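Phenazine-1-carboxylate N-methyltransferase (PDB 2IP2) transfers a methyl group from S-adenosyl-L-methionine to phenazine-1-carboxylate, giving 5-methyl-phenazine-1-carboxylate on the route to pyocyanine. Local coordinates at residues L163-G175 with P231-I243. Residues are numbered along the deposited sequence; the frame is centred on the assembly and turned at random. Where two conformers were deposited one is given.
Sequences LLDFRGRSFVDVG and PSNGDIYLLSRII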
ATOM      1  N   LEU A 163      -2.766  32.294  -6.414  1.00 38.83           N
ATOM      2  CA  LEU A 163      -2.192  32.393  -7.779  1.00 37.21           C
ATOM      3  C   LEU A 163      -2.953  33.366  -8.693  1.00 36.61           C
ATOM      4  O   LEU A 163      -2.371  33.922  -9.625  1.00 37.26           O
ATOM      5  CB  LEU A 163      -2.143  31.024  -8.455  1.00 37.57           C
ATOM      6  CG  LEU A 163      -1.256  29.904  -7.905  1.00 38.15           C
ATOM      7  CD1 LEU A 163      -1.859  28.551  -8.361  1.00 38.77           C
ATOM      8  CD2 LEU A 163       0.222  30.010  -8.362  1.00 39.29           C
ATOM      9  N   LEU A 164      -4.241  33.553  -8.454  1.00 34.95           N
ATOM     10  CA  LEU A 164      -5.028  34.470  -9.255  1.00 34.78           C
ATOM     11  C   LEU A 164      -5.470  35.619  -8.380  1.00 36.07           C
ATOM     12  O   LEU A 164      -5.687  35.444  -7.184  1.00 35.89           O
ATOM     13  CB  LEU A 164      -6.262  33.769  -9.869  1.00 33.83           C
ATOM     14  CG  LEU A 164      -6.120  32.418 -10.604  1.00 36.24           C
ATOM     15  CD1 LEU A 164      -7.370  32.091 -11.383  1.00 31.43           C
ATOM     16  CD2 LEU A 164      -4.988  32.402 -11.584  1.00 34.15           C
ATOM     17  N   ASP A 165      -5.629  36.798  -8.980  1.00 36.34           N
ATOM     18  CA  ASP A 165      -6.057  37.950  -8.238  1.00 37.88           C
ATOM     19  C   ASP A 165      -7.596  38.088  -8.322  1.00 37.43           C
ATOM     20  O   ASP A 165      -8.140  38.392  -9.365  1.00 37.39           O
ATOM     21  CB  ASP A 165      -5.308  39.203  -8.792  1.00 39.55           C
ATOM     22  CG  ASP A 165      -5.466  40.466  -7.909  1.00 43.20           C
ATOM     23  OD1 ASP A 165      -6.268  40.512  -6.939  1.00 42.61           O
ATOM     24  OD2 ASP A 165      -4.755  41.457  -8.228  1.00 49.76           O
ATOM     25  N   PHE A 166      -8.299  37.837  -7.226  1.00 36.68           N
ATOM     26  CA  PHE A 166      -9.746  38.036  -7.205  1.00 37.30           C
ATOM     27  C   PHE A 166     -10.149  39.390  -6.627  1.00 38.91           C
ATOM     28  O   PHE A 166     -11.339  39.685  -6.530  1.00 38.74           O
ATOM     29  CB  PHE A 166     -10.451  36.909  -6.443  1.00 36.39           C
ATOM     30  CG  PHE A 166     -10.425  35.609  -7.163  1.00 35.53           C
ATOM     31  CD1 PHE A 166      -9.296  34.792  -7.080  1.00 33.45           C
ATOM     32  CD2 PHE A 166     -11.539  35.174  -7.890  1.00 32.46           C
ATOM     33  CE1 PHE A 166      -9.251  33.556  -7.744  1.00 35.11           C
ATOM     34  CE2 PHE A 166     -11.520  33.938  -8.551  1.00 32.99           C
ATOM     35  CZ  PHE A 166     -10.379  33.117  -8.471  1.00 34.07           C
ATOM     36  N   ARG A 167      -9.164  40.204  -6.213  1.00 41.12           N
ATOM     37  CA  ARG A 167      -9.490  41.522  -5.643  1.00 43.18           C
ATOM     38  C   ARG A 167     -10.246  42.340  -6.690  1.00 43.61           C
ATOM     39  O   ARG A 167      -9.791  42.520  -7.841  1.00 43.76           O
ATOM     40  CB  ARG A 167      -8.246  42.299  -5.170  1.00 43.56           C
ATOM     41  CG  ARG A 167      -7.693  41.881  -3.818  1.00 44.87           C
ATOM     42  CD  ARG A 167      -6.323  42.504  -3.505  1.00 46.88           C
ATOM     43  NE  ARG A 167      -5.417  42.300  -4.645  1.00 53.94           N
ATOM     44  CZ  ARG A 167      -4.363  43.058  -4.944  1.00 55.99           C
ATOM     45  NH1 ARG A 167      -4.038  44.103  -4.178  1.00 56.83           N
ATOM     46  NH2 ARG A 167      -3.634  42.760  -6.018  1.00 55.87           N
ATOM     47  N   GLY A 168     -11.435  42.770  -6.296  1.00 44.32           N
ATOM     48  CA  GLY A 168     -12.237  43.645  -7.134  1.00 44.22           C
ATOM     49  C   GLY A 168     -13.012  42.861  -8.155  1.00 44.25           C
ATOM     50  O   GLY A 168     -13.960  43.390  -8.707  1.00 46.00           O
ATOM     51  N   ARG A 169     -12.639  41.598  -8.389  1.00 42.65           N
ATOM     52  CA  ARG A 169     -13.164  40.868  -9.538  1.00 41.15           C
ATOM     53  C   ARG A 169     -14.386  39.987  -9.248  1.00 37.73           C
ATOM     54  O   ARG A 169     -14.723  39.721  -8.100  1.00 37.49           O
ATOM     55  CB  ARG A 169     -12.049  40.108 -10.283  1.00 42.19           C
ATOM     56  CG  ARG A 169     -10.964  41.039 -10.896  1.00 46.44           C
ATOM     57  CD  ARG A 169      -9.676  40.265 -11.174  1.00 50.99           C
ATOM     58  NE  ARG A 169      -8.530  41.104 -11.563  1.00 55.81           N
ATOM     59  CZ  ARG A 169      -7.788  41.843 -10.724  1.00 57.33           C
ATOM     60  NH1 ARG A 169      -8.046  41.889  -9.416  1.00 56.16           N
ATOM     61  NH2 ARG A 169      -6.781  42.562 -11.198  1.00 58.07           N
ATOM     62  N   SER A 170     -15.056  39.563 -10.309  1.00 35.21           N
ATOM     63  CA  SER A 170     -16.218  38.684 -10.174  1.00 33.58           C
ATOM     64  C   SER A 170     -15.861  37.278 -10.729  1.00 31.64           C
ATOM     65  O   SER A 170     -15.165  37.146 -11.729  1.00 30.81           O
ATOM     66  CB  SER A 170     -17.437  39.284 -10.917  1.00 32.62           C
ATOM     67  OG  SER A 170     -17.260  39.346 -12.329  1.00 33.48           O
ATOM     68  N   PHE A 171     -16.355  36.231 -10.100  1.00 29.86           N
ATOM     69  CA  PHE A 171     -16.138  34.934 -10.699  1.00 28.29           C
ATOM     70  C   PHE A 171     -17.431  34.148 -10.828  1.00 26.60           C
ATOM     71  O   PHE A 171     -18.425  34.497 -10.180  1.00 26.84           O
ATOM     72  CB  PHE A 171     -15.093  34.157  -9.895  1.00 28.33           C
ATOM     73  CG  PHE A 171     -15.521  33.845  -8.494  1.00 28.27           C
ATOM     74  CD1 PHE A 171     -16.256  32.677  -8.224  1.00 30.04           C
ATOM     75  CD2 PHE A 171     -15.231  34.729  -7.441  1.00 28.72           C
ATOM     76  CE1 PHE A 171     -16.662  32.357  -6.966  1.00 32.59           C
ATOM     77  CE2 PHE A 171     -15.615  34.417  -6.134  1.00 28.68           C
ATOM     78  CZ  PHE A 171     -16.340  33.231  -5.886  1.00 30.94           C
ATOM     79  N   VAL A 172     -17.403  33.089 -11.653  1.00 25.04           N
ATOM     80  CA  VAL A 172     -18.554  32.162 -11.817  1.00 25.80           C
ATOM     81  C   VAL A 172     -18.018  30.754 -11.635  1.00 28.07           C
ATOM     82  O   VAL A 172     -17.126  30.324 -12.378  1.00 28.15           O
ATOM     83  CB  VAL A 172     -19.280  32.337 -13.210  1.00 27.18           C
ATOM     84  CG1 VAL A 172     -20.427  31.322 -13.421  1.00 27.15           C
ATOM     85  CG2 VAL A 172     -19.807  33.757 -13.396  1.00 27.47           C
ATOM     86  N   ASP A 173     -18.528  30.066 -10.623  1.00 27.98           N
ATOM     87  CA  ASP A 173     -18.125  28.716 -10.286  1.00 30.24           C
ATOM     88  C   ASP A 173     -19.092  27.785 -11.032  1.00 32.34           C
ATOM     89  O   ASP A 173     -20.201  27.551 -10.568  1.00 32.58           O
ATOM     90  CB  ASP A 173     -18.175  28.533  -8.742  1.00 30.96           C
ATOM     91  CG  ASP A 173     -17.593  27.193  -8.257  1.00 33.69           C
ATOM     92  OD1 ASP A 173     -17.345  26.323  -9.113  1.00 38.62           O
ATOM     93  OD2 ASP A 173     -17.434  26.993  -6.994  1.00 36.14           O
ATOM     94  N   VAL A 174     -18.689  27.295 -12.215  1.00 32.01           N
ATOM     95  CA  VAL A 174     -19.598  26.471 -12.998  1.00 35.52           C
ATOM     96  C   VAL A 174     -19.518  24.976 -12.532  1.00 36.55           C
ATOM     97  O   VAL A 174     -18.450  24.359 -12.528  1.00 38.52           O
ATOM     98  CB  VAL A 174     -19.513  26.766 -14.588  1.00 35.93           C
ATOM     99  CG1 VAL A 174     -18.706  28.029 -14.936  1.00 36.99           C
ATOM    100  CG2 VAL A 174     -19.036  25.626 -15.368  1.00 37.71           C
ATOM    101  N   GLY A 175     -20.632  24.400 -12.116  1.00 37.42           N
ATOM    102  CA  GLY A 175     -20.640  23.050 -11.570  1.00 37.67           C
ATOM    103  C   GLY A 175     -20.091  23.016 -10.170  1.00 38.85           C
ATOM    104  O   GLY A 175     -19.306  22.134  -9.812  1.00 38.68           O
ATOM    105  N   PRO A 231     -23.959  32.284 -16.140  1.00 34.41           N
ATOM    106  CA  PRO A 231     -24.013  33.687 -15.692  1.00 34.01           C
ATOM    107  C   PRO A 231     -23.009  34.578 -16.433  1.00 33.87           C
ATOM    108  O   PRO A 231     -21.863  34.151 -16.737  1.00 33.11           O
ATOM    109  CB  PRO A 231     -23.706  33.610 -14.176  1.00 33.63           C
ATOM    110  CG  PRO A 231     -24.110  32.201 -13.765  1.00 34.07           C
ATOM    111  CD  PRO A 231     -23.856  31.338 -15.004  1.00 34.61           C
ATOM    112  N   SER A 232     -23.467  35.793 -16.762  1.00 33.26           N
ATOM    113  CA  SER A 232     -22.722  36.689 -17.652  1.00 31.92           C
ATOM    114  C   SER A 232     -21.751  37.645 -16.944  1.00 30.63           C
ATOM    115  O   SER A 232     -21.866  37.934 -15.725  1.00 30.40           O
ATOM    116  CB  SER A 232     -23.680  37.507 -18.547  0.50 32.67           C
ATOM    117  OG  SER A 232     -24.092  36.771 -19.685  0.50 34.93           O
ATOM    118  N   ASN A 233     -20.829  38.171 -17.754  1.00 31.32           N
ATOM    119  CA  ASN A 233     -19.938  39.279 -17.366  1.00 30.67           C
ATOM    120  C   ASN A 233     -18.920  38.940 -16.269  1.00 31.20           C
ATOM    121  O   ASN A 233     -18.420  39.835 -15.601  1.00 29.62           O
ATOM    122  CB  ASN A 233     -20.780  40.553 -16.940  1.00 31.29           C
ATOM    123  CG  ASN A 233     -20.006  41.858 -17.184  1.00 33.78           C
ATOM    124  OD1 ASN A 233     -19.252  41.951 -18.176  1.00 37.37           O
ATOM    125  ND2 ASN A 233     -20.159  42.859 -16.280  1.00 31.81           N
ATOM    126  N   GLY A 234     -18.616  37.649 -16.089  1.00 30.23           N
ATOM    127  CA  GLY A 234     -17.656  37.219 -15.084  1.00 29.62           C
ATOM    128  C   GLY A 234     -16.270  37.563 -15.581  1.00 28.93           C
ATOM    129  O   GLY A 234     -16.008  37.460 -16.764  1.00 29.75           O
ATOM    130  N   ASP A 235     -15.396  37.975 -14.676  1.00 28.96           N
ATOM    131  CA  ASP A 235     -13.956  38.105 -14.960  1.00 29.12           C
ATOM    132  C   ASP A 235     -13.250  36.743 -14.985  1.00 29.03           C
ATOM    133  O   ASP A 235     -12.344  36.513 -15.807  1.00 27.91           O
ATOM    134  CB  ASP A 235     -13.275  39.032 -13.944  1.00 29.50           C
ATOM    135  CG  ASP A 235     -13.885  40.444 -13.951  1.00 33.29           C
ATOM    136  OD1 ASP A 235     -14.016  41.021 -15.064  1.00 34.74           O
ATOM    137  OD2 ASP A 235     -14.235  40.922 -12.863  1.00 34.86           O
ATOM    138  N   ILE A 236     -13.661  35.857 -14.073  1.00 28.33           N
ATOM    139  CA  ILE A 236     -13.004  34.538 -13.967  1.00 29.21           C
ATOM    140  C   ILE A 236     -14.097  33.434 -13.959  1.00 28.31           C
ATOM    141  O   ILE A 236     -15.003  33.468 -13.100  1.00 29.25           O
ATOM    142  CB  ILE A 236     -12.138  34.457 -12.689  1.00 29.19           C
ATOM    143  CG1 ILE A 236     -11.014  35.495 -12.732  1.00 28.39           C
ATOM    144  CG2 ILE A 236     -11.548  33.031 -12.555  1.00 30.02           C
ATOM    145  CD1 ILE A 236     -10.398  35.839 -11.386  1.00 29.19           C
ATOM    146  N   TYR A 237     -14.005  32.493 -14.899  1.00 26.25           N
ATOM    147  CA  TYR A 237     -14.926  31.326 -15.010  1.00 26.45           C
ATOM    148  C   TYR A 237     -14.139  30.085 -14.594  1.00 26.82           C
ATOM    149  O   TYR A 237     -13.232  29.660 -15.296  1.00 27.36           O
ATOM    150  CB  TYR A 237     -15.444  31.150 -16.441  1.00 27.04           C
ATOM    151  CG  TYR A 237     -16.523  32.199 -16.698  1.00 25.99           C
ATOM    152  CD1 TYR A 237     -16.182  33.555 -16.844  1.00 28.78           C
ATOM    153  CD2 TYR A 237     -17.874  31.825 -16.753  1.00 23.82           C
ATOM    154  CE1 TYR A 237     -17.207  34.513 -17.033  1.00 28.34           C
ATOM    155  CE2 TYR A 237     -18.880  32.774 -16.953  1.00 27.02           C
ATOM    156  CZ  TYR A 237     -18.530  34.112 -17.087  1.00 26.85           C
ATOM    157  OH  TYR A 237     -19.545  35.061 -17.246  1.00 29.64           O
ATOM    158  N   LEU A 238     -14.533  29.523 -13.457  1.00 27.07           N
ATOM    159  CA  LEU A 238     -13.830  28.372 -12.841  1.00 25.92           C
ATOM    160  C   LEU A 238     -14.567  27.134 -13.274  1.00 26.34           C
ATOM    161  O   LEU A 238     -15.789  27.031 -13.061  1.00 26.27           O
ATOM    162  CB  LEU A 238     -13.952  28.531 -11.336  1.00 26.88           C
ATOM    163  CG  LEU A 238     -13.361  29.813 -10.770  1.00 25.91           C
ATOM    164  CD1 LEU A 238     -14.032  30.096  -9.418  1.00 28.08           C
ATOM    165  CD2 LEU A 238     -11.837  29.817 -10.779  1.00 27.68           C
ATOM    166  N   LEU A 239     -13.830  26.194 -13.884  1.00 26.12           N
ATOM    167  CA  LEU A 239     -14.319  24.917 -14.371  1.00 27.28           C
ATOM    168  C   LEU A 239     -13.555  23.834 -13.589  1.00 27.43           C
ATOM    169  O   LEU A 239     -12.504  23.396 -14.026  1.00 25.49           O
ATOM    170  CB  LEU A 239     -14.020  24.774 -15.904  1.00 25.17           C
ATOM    171  CG  LEU A 239     -15.092  25.320 -16.866  1.00 31.56           C
ATOM    172  CD1 LEU A 239     -15.531  26.745 -16.497  1.00 33.16           C
ATOM    173  CD2 LEU A 239     -14.632  25.243 -18.357  1.00 29.77           C
ATOM    174  N   SER A 240     -14.057  23.485 -12.397  1.00 29.66           N
ATOM    175  CA  SER A 240     -13.307  22.624 -11.474  1.00 31.00           C
ATOM    176  C   SER A 240     -13.908  21.253 -11.552  1.00 32.76           C
ATOM    177  O   SER A 240     -15.109  21.068 -11.265  1.00 31.77           O
ATOM    178  CB  SER A 240     -13.383  23.170 -10.041  1.00 31.36           C
ATOM    179  OG  SER A 240     -12.831  22.276  -9.065  1.00 34.34           O
ATOM    180  N   ARG A 241     -13.090  20.292 -11.958  1.00 34.71           N
ATOM    181  CA  ARG A 241     -13.534  18.909 -12.052  1.00 37.58           C
ATOM    182  C   ARG A 241     -14.856  18.798 -12.812  1.00 38.83           C
ATOM    183  O   ARG A 241     -15.748  18.085 -12.383  1.00 39.67           O
ATOM    184  CB  ARG A 241     -13.693  18.313 -10.643  1.00 38.65           C
ATOM    185  CG  ARG A 241     -12.413  18.262  -9.877  1.00 41.69           C
ATOM    186  CD  ARG A 241     -12.474  17.213  -8.752  1.00 48.58           C
ATOM    187  NE  ARG A 241     -12.643  17.803  -7.414  1.00 52.49           N
ATOM    188  CZ  ARG A 241     -11.663  18.394  -6.723  1.00 55.64           C
ATOM    189  NH1 ARG A 241     -10.442  18.495  -7.250  1.00 55.64           N
ATOM    190  NH2 ARG A 241     -11.895  18.892  -5.501  1.00 56.82           N
ATOM    191  N   ILE A 242     -14.981  19.538 -13.912  1.00 38.66           N
ATOM    192  CA  ILE A 242     -16.211  19.547 -14.676  1.00 39.80           C
ATOM    193  C   ILE A 242     -15.980  19.029 -16.108  1.00 40.25           C
ATOM    194  O   ILE A 242     -16.771  18.277 -16.618  1.00 41.02           O
ATOM    195  CB  ILE A 242     -16.956  20.924 -14.582  0.50 39.21           C
ATOM    196  CG1 ILE A 242     -18.476  20.738 -14.732  0.50 39.70           C
ATOM    197  CG2 ILE A 242     -16.393  21.934 -15.569  0.50 38.09           C
ATOM    198  CD1 ILE A 242     -19.224  20.149 -13.484  0.50 38.29           C
ATOM    199  N   ILE A 243     -14.898  19.426 -16.738  1.00 41.66           N
ATOM    200  CA  ILE A 243     -14.624  19.010 -18.107  1.00 43.60           C
ATOM    201  C   ILE A 243     -14.397  17.481 -18.213  1.00 44.40           C
ATOM    202  O   ILE A 243     -14.889  16.827 -19.157  1.00 43.06           O
ATOM    203  CB  ILE A 243     -13.439  19.836 -18.673  1.00 44.60           C
ATOM    204  CG1 ILE A 243     -13.893  21.272 -18.959  1.00 45.15           C
ATOM    205  CG2 ILE A 243     -12.811  19.192 -19.922  1.00 46.44           C
ATOM    206  CD1 ILE A 243     -15.045  21.393 -19.970  1.00 46.71           C
TER
HETATM  207  O   HOH W   1     -14.042  43.156 -11.559  1.00 49.71           O
HETATM  208  O   HOH W   2     -16.114  24.788 -11.040  1.00 40.85           O
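Two neighbouring parallel strands at the middle of the Rossmann-like methyltransferase sheet, 170-174 and 236-240, meet here, pairing F171 with I236, V172 with Y237 and D173 with L238. Their ladder zigzags: I236 N gives to S170 O, V172 N to I236 O, L238 N to V172 O (2.9 Å) and V174 N to L238 O. At the start of the pair D235 turns its carboxylate back across the gap, where OD2 takes the S170 backbone N at 3.0 Å on its anti side, in a nearly straight bond (165°). D235 N in turn reaches S170 OG at 3.3 Å, and a water links D235 OD2 to G168 O.

On the face bearing F171, I236 and L238, the CD1 methyl of I236 rests on one face of the F166 ring, displaced from its centre and closest to CE2 (3.6 Å), while F171 CD1 meets L238 CD1 at 3.6 Å. I185 of helix 180-188 closes over F166, F171 and L238. On the other face V172 runs alongside Y237, its CB over one face of the tyrosine ring, 4.2 Å from the centroid, with CG1, anti to the backbone N (chi1 177°), against the P231 ring. The strands' C-terminal ends lead toward the predicted S-adenosyl-L-methionine site: R241 follows directly, and G175 lies near D198. A second water accepts from S240 N, and D173 OD2 is hydrogen-bonded to T182 OG1. Y237 OH fixes the preceding loop, donating to P231 O and accepting from G234 N at 3.0 Å.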